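Local coordinates for DUF4847 domain-containing protein (Bacteroides vulgatus, PDB 4ZGF) that is of unknown function but binds calcium and belongs to a lipocalin-like family of the calycin clan, at residues E3-F6 and T10-V13; G64-S69 and G73-T78. All blocks are in the same frame, centred on the assembly; numbering follows the deposited sequence.

Contact 1 of 2, residues E3-F6 and T10-V13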
ATOM      1  N   GLU A   3       1.878 -16.746   3.980  1.00 10.32           N
ATOM      2  CA  GLU A   3       3.267 -16.385   3.725  1.00 10.70           C
ATOM      3  C   GLU A   3       3.601 -16.432   2.229  1.00 10.49           C
ATOM      4  O   GLU A   3       4.463 -15.692   1.761  1.00 11.45           O
ATOM      5  CB  GLU A   3       4.248 -17.244   4.525  1.00 12.41           C
ATOM      6  CG  GLU A   3       4.086 -17.127   6.050  1.00 13.25           C
ATOM      7  CD  GLU A   3       2.972 -17.980   6.661  1.00 14.57           C
ATOM      8  OE1 GLU A   3       2.291 -18.756   5.916  1.00 14.63           O
ATOM      9  OE2 GLU A   3       2.805 -17.840   7.894  1.00 20.14           O
ATOM     10  N   GLU A   4       2.907 -17.279   1.473  0.70 11.01           N
ATOM     11  CA  GLU A   4       3.149 -17.389   0.068  0.70 11.74           C
ATOM     12  C   GLU A   4       2.830 -16.106  -0.693  0.70 11.98           C
ATOM     13  O   GLU A   4       3.507 -15.855  -1.706  0.70 14.38           O
ATOM     14  CB  GLU A   4       2.458 -18.623  -0.490  0.70 14.05           C
ATOM     15  CG  GLU A   4       3.087 -19.923   0.026  0.70 17.46           C
ATOM     16  CD  GLU A   4       2.310 -21.157  -0.361  0.70 19.94           C
ATOM     17  OE1 GLU A   4       1.974 -21.309  -1.555  0.70 28.76           O
ATOM     18  OE2 GLU A   4       2.056 -21.978   0.528  0.70 21.22           O
ATOM     19  N   ILE A   5       1.891 -15.263  -0.180  1.00 10.74           N
ATOM     20  CA  ILE A   5       1.653 -13.934  -0.782  0.50 10.45           C
ATOM     21  C   ILE A   5       2.403 -12.823  -0.026  1.00  9.36           C
ATOM     22  O   ILE A   5       3.086 -11.994  -0.637  1.00 10.27           O
ATOM     23  CB  ILE A   5       0.158 -13.589  -0.986  0.50 12.83           C
ATOM     24  CG1 ILE A   5      -0.028 -12.163  -1.495  0.50 14.80           C
ATOM     25  CG2 ILE A   5      -0.692 -13.821   0.237  0.50 13.73           C
ATOM     26  CD1 ILE A   5      -1.306 -11.891  -2.291  0.50 16.25           C
ATOM     27  N   PHE A   6       2.287 -12.775   1.285  1.00  7.83           N
ATOM     28  CA  PHE A   6       2.901 -11.645   2.008  1.00  7.51           C
ATOM     29  C   PHE A   6       4.429 -11.666   1.957  1.00  7.44           C
ATOM     30  O   PHE A   6       5.019 -10.609   1.697  1.00  6.97           O
ATOM     31  CB  PHE A   6       2.399 -11.562   3.454  1.00  7.79           C
ATOM     32  CG  PHE A   6       1.028 -10.961   3.541  1.00  7.37           C
ATOM     33  CD1 PHE A   6      -0.126 -11.727   3.389  1.00  8.44           C
ATOM     34  CD2 PHE A   6       0.888  -9.617   3.728  1.00  7.23           C
ATOM     35  CE1 PHE A   6      -1.382 -11.134   3.433  1.00  9.38           C
ATOM     36  CE2 PHE A   6      -0.359  -9.018   3.769  1.00  7.70           C
ATOM     37  CZ  PHE A   6      -1.491  -9.775   3.605  1.00  7.92           C
ATOM     38  N   THR A  10      10.113  -7.939  -1.602  0.70  7.42           N
ATOM     39  CA  THR A  10       9.772  -6.554  -1.367  0.70  6.69           C
ATOM     40  C   THR A  10       8.490  -6.191  -2.121  0.70  5.61           C
ATOM     41  O   THR A  10       8.380  -6.495  -3.323  0.70  6.42           O
ATOM     42  CB  THR A  10      10.902  -5.610  -1.892  0.70  7.48           C
ATOM     43  OG1 THR A  10      12.200  -6.182  -1.585  0.70  8.16           O
ATOM     44  CG2 THR A  10      10.726  -4.221  -1.289  0.70  7.28           C
ATOM     45  N   TRP A  11       7.595  -5.449  -1.461  1.00  5.52           N
ATOM     46  CA  TRP A  11       6.405  -4.872  -2.056  1.00  5.60           C
ATOM     47  C   TRP A  11       6.575  -3.353  -2.160  1.00  5.23           C
ATOM     48  O   TRP A  11       6.869  -2.681  -1.168  1.00  7.02           O
ATOM     49  CB  TRP A  11       5.166  -5.211  -1.211  1.00  5.80           C
ATOM     50  CG  TRP A  11       4.689  -6.628  -1.285  1.00  5.71           C
ATOM     51  CD1 TRP A  11       4.746  -7.542  -0.282  1.00  6.38           C
ATOM     52  CD2 TRP A  11       4.056  -7.288  -2.397  1.00  5.42           C
ATOM     53  NE1 TRP A  11       4.153  -8.720  -0.676  1.00  6.88           N
ATOM     54  CE2 TRP A  11       3.711  -8.586  -1.968  1.00  6.00           C
ATOM     55  CE3 TRP A  11       3.763  -6.911  -3.714  1.00  6.03           C
ATOM     56  CZ2 TRP A  11       3.050  -9.490  -2.794  1.00  6.83           C
ATOM     57  CZ3 TRP A  11       3.111  -7.823  -4.521  1.00  6.15           C
ATOM     58  CH2 TRP A  11       2.769  -9.084  -4.067  1.00  7.20           C
ATOM     59  N   HIS A  12       6.366  -2.819  -3.366  1.00  5.03           N
ATOM     60  CA  HIS A  12       6.543  -1.418  -3.695  1.00  5.13           C
ATOM     61  C   HIS A  12       5.198  -0.792  -4.024  1.00  5.05           C
ATOM     62  O   HIS A  12       4.391  -1.402  -4.737  1.00  5.25           O
ATOM     63  CB  HIS A  12       7.462  -1.300  -4.930  1.00  5.51           C
ATOM     64  CG  HIS A  12       8.838  -1.815  -4.734  1.00  5.97           C
ATOM     65  ND1 HIS A  12       9.874  -1.007  -4.340  1.00  6.59           N
ATOM     66  CD2 HIS A  12       9.331  -3.068  -4.886  1.00  6.91           C
ATOM     67  CE1 HIS A  12      10.956  -1.750  -4.287  1.00  7.90           C
ATOM     68  NE2 HIS A  12      10.663  -2.994  -4.604  1.00  7.81           N
ATOM     69  N   VAL A  13       4.936   0.428  -3.549  1.00  5.18           N
ATOM     70  CA  VAL A  13       3.622   1.035  -3.792  1.00  5.31           C
ATOM     71  C   VAL A  13       3.435   1.374  -5.279  1.00  4.99           C
ATOM     72  O   VAL A  13       4.282   1.959  -5.944  1.00  5.77           O
ATOM     73  CB  VAL A  13       3.466   2.317  -2.951  1.00  5.86           C
ATOM     74  CG1 VAL A  13       2.232   3.098  -3.342  1.00  6.75           C
ATOM     75  CG2 VAL A  13       3.392   1.955  -1.486  1.00  6.22           C
TER
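I5 and F6 end the short N-terminal helix 2-6, and W11 opens strand 11-21, the first strand of a lipocalin-like antiparallel sheet. The tryptophan follows a glycine and T10, so the sequence here resembles the GxW motif at the start of the first strand in lipocalins. The contact is a side-chain to backbone one. The indole comes edge-on to the last turn of the helix and presents its N-H to two successive carbonyls. W11 NE1 donates to F6 O at 3.2 Å, with an N-H...O angle of 141°. F6 O lies close to the indole plane, but the N-H approaches the carbonyl from above its own plane, 38° out of it, and not along a lone pair. A second bond, weak and bent, runs from W11 NE1 to I5 O at 3.4 Å. One N-H is therefore shared unevenly between two acceptors. I5 O has another donor, the hydroxyl of S8. The side chain of W11 leaves the strand with CG beside the backbone N (chi1 -73°), which carries the pyrrole edge toward the helix. H137 stacks on the indole, and L122, F60 and F135 also touch it. F6 CB points away from the strand, and its ring packs against F60, W79 and Y115. The end of the helix thus meets the sheet through the I5 and F6 carbonyls and through the F6 ring. A leucine in place of W11 would probably leave F6 O without its indole donor and open a gap beside I5 and L122. The six-membered ring of the indole also meets the helix at its edge: W11 CZ2 lies 3.3 Å from I5 O, in the plane of the ring.

Contact 2 of 2, residues G64-S69 and G73-T78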
ATOM      1  N   GLY A  64       6.435 -13.026  11.137  1.00 10.36           N
ATOM      2  CA  GLY A  64       5.401 -12.129  11.626  1.00  9.56           C
ATOM      3  C   GLY A  64       5.856 -10.706  11.899  1.00  7.76           C
ATOM      4  O   GLY A  64       5.110  -9.944  12.490  1.00  7.67           O
ATOM      5  N   THR A  65       7.053 -10.353  11.442  1.00  7.90           N
ATOM      6  CA  THR A  65       7.541  -8.981  11.514  1.00  7.04           C
ATOM      7  C   THR A  65       7.570  -8.366  10.133  1.00  6.59           C
ATOM      8  O   THR A  65       7.571  -9.059   9.123  1.00  7.09           O
ATOM      9  CB  THR A  65       8.936  -8.883  12.163  1.00  8.51           C
ATOM     10  OG1 THR A  65       9.922  -9.468  11.305  1.00  9.45           O
ATOM     11  CG2 THR A  65       8.958  -9.543  13.548  1.00  9.89           C
ATOM     12  N   PHE A  66       7.609  -7.044  10.094  1.00  6.14           N
ATOM     13  CA  PHE A  66       7.883  -6.321   8.836  1.00  6.22           C
ATOM     14  C   PHE A  66       8.779  -5.137   9.109  1.00  6.12           C
ATOM     15  O   PHE A  66       8.861  -4.595  10.223  1.00  6.43           O
ATOM     16  CB  PHE A  66       6.583  -5.857   8.144  1.00  6.49           C
ATOM     17  CG  PHE A  66       5.883  -4.691   8.806  1.00  5.73           C
ATOM     18  CD1 PHE A  66       6.239  -3.377   8.539  1.00  6.16           C
ATOM     19  CD2 PHE A  66       4.858  -4.903   9.706  1.00  6.44           C
ATOM     20  CE1 PHE A  66       5.600  -2.319   9.156  1.00  6.55           C
ATOM     21  CE2 PHE A  66       4.196  -3.837  10.330  1.00  6.68           C
ATOM     22  CZ  PHE A  66       4.579  -2.551  10.047  1.00  6.48           C
ATOM     23  N   THR A  67       9.410  -4.708   8.012  1.00  6.14           N
ATOM     24  CA  THR A  67      10.091  -3.436   7.938  1.00  6.66           C
ATOM     25  C   THR A  67       9.729  -2.812   6.602  1.00  6.33           C
ATOM     26  O   THR A  67       9.247  -3.472   5.710  1.00  6.93           O
ATOM     27  CB  THR A  67      11.608  -3.562   8.051  1.00  8.19           C
ATOM     28  OG1 THR A  67      12.082  -4.330   6.941  1.00  9.06           O
ATOM     29  CG2 THR A  67      12.056  -4.208   9.335  1.00  9.32           C
ATOM     30  N   GLY A  68       9.946  -1.515   6.484  1.00  6.78           N
ATOM     31  CA  GLY A  68       9.679  -0.819   5.216  1.00  6.56           C
ATOM     32  C   GLY A  68      10.343   0.521   5.230  1.00  6.17           C
ATOM     33  O   GLY A  68      11.009   0.919   6.208  1.00  7.87           O
ATOM     34  N   SER A  69      10.165   1.262   4.142  1.00  5.74           N
ATOM     35  CA  SER A  69      10.821   2.549   3.948  1.00  5.84           C
ATOM     36  C   SER A  69       9.843   3.534   3.353  1.00  5.70           C
ATOM     37  O   SER A  69       9.240   3.238   2.323  1.00  6.59           O
ATOM     38  CB  SER A  69      12.006   2.355   3.023  1.00  7.50           C
ATOM     39  OG  SER A  69      12.752   3.550   2.921  1.00  9.64           O
ATOM     40  N   GLY A  73      12.568   7.749   6.649  1.00 10.14           N
ATOM     41  CA  GLY A  73      13.115   6.565   7.308  1.00 11.83           C
ATOM     42  C   GLY A  73      12.201   5.355   7.285  1.00  7.84           C
ATOM     43  O   GLY A  73      11.215   5.210   6.546  1.00  8.96           O
ATOM     44  N   THR A  74      12.511   4.473   8.190  0.80  7.42           N
ATOM     45  CA  THR A  74      11.884   3.182   8.197  0.80  7.28           C
ATOM     46  C   THR A  74      10.631   3.122   9.051  0.80  6.44           C
ATOM     47  O   THR A  74      10.462   3.811  10.058  0.80  7.50           O
ATOM     48  CB  THR A  74      12.820   2.095   8.656  0.80  8.43           C
ATOM     49  OG1 THR A  74      13.221   2.372   9.989  0.80  9.79           O
ATOM     50  CG2 THR A  74      14.009   1.991   7.731  0.80 11.16           C
ATOM     51  N   ILE A  75       9.781   2.182   8.616  1.00  7.00           N
ATOM     52  CA  ILE A  75       8.664   1.679   9.421  1.00  6.82           C
ATOM     53  C   ILE A  75       9.028   0.288   9.888  1.00  6.31           C
ATOM     54  O   ILE A  75       9.746  -0.446   9.208  1.00  6.72           O
ATOM     55  CB  ILE A  75       7.342   1.687   8.640  1.00  6.97           C
ATOM     56  CG1 ILE A  75       7.459   0.958   7.311  1.00  7.85           C
ATOM     57  CG2 ILE A  75       6.861   3.098   8.462  1.00  7.68           C
ATOM     58  CD1 ILE A  75       6.163   0.769   6.541  1.00  8.93           C
ATOM     59  N   GLU A  76       8.500  -0.103  11.053  1.00  6.17           N
ATOM     60  CA  GLU A  76       8.659  -1.443  11.564  1.00  6.46           C
ATOM     61  C   GLU A  76       7.384  -1.848  12.279  1.00  6.00           C
ATOM     62  O   GLU A  76       6.671  -0.998  12.810  1.00  6.37           O
ATOM     63  CB  GLU A  76       9.811  -1.539  12.604  1.00  7.62           C
ATOM     64  CG  GLU A  76      11.161  -1.091  12.070  1.00  8.80           C
ATOM     65  CD  GLU A  76      12.260  -1.123  13.083  1.00 11.60           C
ATOM     66  OE1 GLU A  76      11.994  -1.223  14.278  1.00 15.08           O
ATOM     67  OE2 GLU A  76      13.427  -0.996  12.693  1.00 15.25           O
ATOM     68  N   GLY A  77       7.163  -3.160  12.374  1.00  5.95           N
ATOM     69  CA  GLY A  77       6.048  -3.663  13.162  1.00  6.18           C
ATOM     70  C   GLY A  77       5.866  -5.141  12.986  1.00  5.88           C
ATOM     71  O   GLY A  77       6.782  -5.873  12.640  1.00  6.27           O
ATOM     72  N   THR A  78       4.639  -5.569  13.284  1.00  6.13           N
ATOM     73  CA  THR A  78       4.266  -6.959  13.194  1.00  6.42           C
ATOM     74  C   THR A  78       3.016  -7.096  12.324  1.00  6.52           C
ATOM     75  O   THR A  78       2.311  -6.112  12.069  1.00  6.34           O
ATOM     76  CB  THR A  78       4.045  -7.584  14.587  1.00  7.29           C
ATOM     77  OG1 THR A  78       2.920  -6.941  15.173  1.00  8.07           O
ATOM     78  CG2 THR A  78       5.269  -7.371  15.473  1.00  8.56           C
TER
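F66 and I75 bury the most surface in this antiparallel beta hairpin, with T78 at its open end. The F66 ring leans across onto the partner strand and lies flat over G77. Its CG sits between the backbone N and the carbonyl carbon (chi1 73°), which swings the ring over the neighbouring backbone. G77 N is 3.5 Å above the ring plane, over its centre. G77 CA makes a CH-pi contact, 3.8 Å from the centroid of the F66 ring. A CB on G77 would run into F66 CE2, so the glycine makes room for the ring. At the ring's edge, F66 CE2 meets T78 O at 3.4 Å. The hydroxyl of T78 turns to N91. I75 repeats the theme at the next hydrogen-bonded pair: its CG1 lies 3.5 Å from G68 CA, and a CB on G68 would clash with I75 CD1. The same CD1 touches F66 CE1 at 4.1 Å. Two hydrogen-bonded pairs, F66 with G77 and G68 with I75, fix the register; F66 N to G77 O is 2.9 Å. Strand 57-60 flanks the hairpin beside 65-70 and strand 87-92 beside 73-82, while F66 packs on I58, F60, I90 and F92.

Contacts 1 and 2 reach the same antiparallel sheet but do not touch. Their centres are 13 Å apart and their nearest atoms about 7 Å. Strand 57-60 stands between them, paired with 11-21 on one side and 65-70 on the other. F60 on that strand meets F6 and W11 of contact 1 and F66 of contact 2, which makes one continuous apolar cluster. W79, just beyond T78, also meets F6. Contact 1 is the one near the benzoic acid and calcium sites: the W11 side chain is about 8 Å from benzoic acid, and that of F6 about 9 Å from the side chain of the calcium ligand D82. Contact 2 lies away from the annotated sites.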